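Local coordinates for protein RNA 2',3'-cyclic phosphodiesterase (Deinococcus radiodurans, PDB 5H7E) that belongs to the LigT-like phosphoesterases of the 2H clan, proteins built as two similar lobes, each of helices packed on an antiparallel sheet, at residues 56-59 with 60-63. Residues are numbered along the deposited sequence; the frame is centred on the assembly and turned at random.
Sequences VEDL and KRLG
On the first turns of helix 56-67, Glu57 and Asp58 meet Lys60 and Arg61 at i to i+3 and i to i+4 spacing. Asp58 OD1 forms a salt bridge with Arg61 NH1 at 2.7 Å, reaching the guanidinium at its edge, the two planes turned 48° apart. Asp58 OD2 pairs with Arg55, so the carboxylate is held between two arginines. Glu57 comes over a face instead: its CG, anti to the backbone N (chi1 -167°), rests 3.4 Å from Arg61 NH2. A bend at chi2 of Glu57 then carries OE1 to Lys60 NZ, a long salt bridge of 3.8 Å. Lys60 runs back along the helix, its CD 4.1 Å from Val56 CG1. In this LigT-like fold the helix packs on the antiparallel sheet: Val56 and Leu59 touch Leu8 of strand 6-13, while Leu62 reaches Tyr10 and Leu108 and Ile112 of helix 101-114. Four i to i+4 backbone hydrogen bonds join the turns, from Lys60 N to Val56 O at 2.9 Å through Gly63 N to Leu59 O at 3.0 Å. Leu59 O also accepts a hydrogen bond from Tyr10 OH, tying the helix backbone to the neighbouring strand.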
ATOM      1  N   VAL A  56       3.896  -5.769  18.305  1.00 31.32           N
ATOM      2  CA  VAL A  56       4.544  -4.965  17.278  1.00 29.25           C
ATOM      3  C   VAL A  56       5.992  -5.394  17.083  1.00 30.92           C
ATOM      4  O   VAL A  56       6.496  -5.413  15.961  1.00 29.39           O
ATOM      5  CB  VAL A  56       4.438  -3.475  17.614  1.00 32.96           C
ATOM      6  CG1 VAL A  56       5.250  -2.652  16.624  1.00 37.97           C
ATOM      7  CG2 VAL A  56       2.963  -3.049  17.587  1.00 34.60           C
ATOM      8  N   GLU A  57       6.693  -5.736  18.165  1.00 34.82           N
ATOM      9  CA  GLU A  57       8.069  -6.187  17.988  1.00 32.22           C
ATOM     10  C   GLU A  57       8.153  -7.436  17.128  1.00 30.06           C
ATOM     11  O   GLU A  57       9.055  -7.538  16.289  1.00 33.22           O
ATOM     12  CB  GLU A  57       8.742  -6.406  19.348  1.00 37.21           C
ATOM     13  CG  GLU A  57      10.253  -6.577  19.234  1.00 42.32           C
ATOM     14  CD  GLU A  57      10.942  -5.356  18.621  1.00 60.69           C
ATOM     15  OE1 GLU A  57      10.452  -4.217  18.806  1.00 64.40           O
ATOM     16  OE2 GLU A  57      11.983  -5.541  17.951  1.00 73.31           O
ATOM     17  N   ASP A  58       7.213  -8.389  17.264  1.00 30.38           N
ATOM     18  CA  ASP A  58       7.225  -9.539  16.342  1.00 28.68           C
ATOM     19  C   ASP A  58       7.064  -9.100  14.899  1.00 26.24           C
ATOM     20  O   ASP A  58       7.686  -9.675  14.001  1.00 28.41           O
ATOM     21  CB  ASP A  58       6.125 -10.552  16.659  1.00 30.02           C
ATOM     22  CG  ASP A  58       6.377 -11.314  17.968  1.00 43.71           C
ATOM     23  OD1 ASP A  58       7.547 -11.395  18.428  1.00 39.62           O
ATOM     24  OD2 ASP A  58       5.379 -11.855  18.514  1.00 43.52           O
ATOM     25  N   LEU A  59       6.187  -8.125  14.658  1.00 26.34           N
ATOM     26  CA  LEU A  59       5.974  -7.654  13.295  1.00 25.93           C
ATOM     27  C   LEU A  59       7.214  -6.962  12.752  1.00 22.82           C
ATOM     28  O   LEU A  59       7.473  -6.995  11.535  1.00 24.21           O
ATOM     29  CB  LEU A  59       4.786  -6.682  13.249  1.00 24.89           C
ATOM     30  CG  LEU A  59       3.453  -7.383  13.541  1.00 26.70           C
ATOM     31  CD1 LEU A  59       2.347  -6.326  13.638  1.00 28.79           C
ATOM     32  CD2 LEU A  59       3.042  -8.381  12.410  1.00 24.11           C
ATOM     33  N   LYS A  60       7.958  -6.272  13.619  1.00 28.87           N
ATOM     34  CA  LYS A  60       9.193  -5.622  13.196  1.00 24.35           C
ATOM     35  C   LYS A  60      10.256  -6.656  12.859  1.00 26.65           C
ATOM     36  O   LYS A  60      10.986  -6.504  11.881  1.00 27.10           O
ATOM     37  CB  LYS A  60       9.698  -4.667  14.290  1.00 28.12           C
ATOM     38  CG  LYS A  60       8.901  -3.368  14.319  1.00 30.60           C
ATOM     39  CD  LYS A  60       9.179  -2.510  15.551  1.00 35.54           C
ATOM     40  CE  LYS A  60      10.606  -2.012  15.592  1.00 55.03           C
ATOM     41  NZ  LYS A  60      10.840  -1.089  16.771  1.00 58.88           N
ATOM     42  N   ARG A  61      10.366  -7.700  13.669  1.00 28.04           N
ATOM     43  CA  ARG A  61      11.301  -8.775  13.370  1.00 29.37           C
ATOM     44  C   ARG A  61      10.948  -9.446  12.048  1.00 29.68           C
ATOM     45  O   ARG A  61      11.841  -9.840  11.293  1.00 29.61           O
ATOM     46  CB  ARG A  61      11.294  -9.793  14.505  1.00 32.27           C
ATOM     47  CG  ARG A  61      11.919  -9.296  15.759  1.00 37.66           C
ATOM     48  CD  ARG A  61      12.024 -10.459  16.784  1.00 38.98           C
ATOM     49  NE  ARG A  61      12.229  -9.982  18.151  1.00 63.48           N
ATOM     50  CZ  ARG A  61      11.300  -9.960  19.110  1.00 66.66           C
ATOM     51  NH1 ARG A  61      10.061 -10.395  18.887  1.00 68.50           N
ATOM     52  NH2 ARG A  61      11.614  -9.497  20.312  1.00 71.38           N
ATOM     53  N   LEU A  62       9.650  -9.656  11.800  1.00 25.06           N
ATOM     54  CA  LEU A  62       9.225 -10.250  10.528  1.00 24.99           C
ATOM     55  C   LEU A  62       9.598  -9.359   9.350  1.00 25.85           C
ATOM     56  O   LEU A  62      10.134  -9.844   8.342  1.00 24.45           O
ATOM     57  CB  LEU A  62       7.717 -10.513  10.570  1.00 23.57           C
ATOM     58  CG  LEU A  62       7.121 -11.052   9.253  1.00 25.44           C
ATOM     59  CD1 LEU A  62       7.683 -12.474   8.945  1.00 26.02           C
ATOM     60  CD2 LEU A  62       5.628 -11.075   9.501  1.00 27.98           C
ATOM     61  N   GLY A  63       9.381  -8.052   9.473  1.00 24.55           N
ATOM     62  CA  GLY A  63       9.748  -7.147   8.389  1.00 23.06           C
ATOM     63  C   GLY A  63      11.238  -7.177   8.105  1.00 25.12           C
ATOM     64  O   GLY A  63      11.658  -7.260   6.949  1.00 24.04           O
TER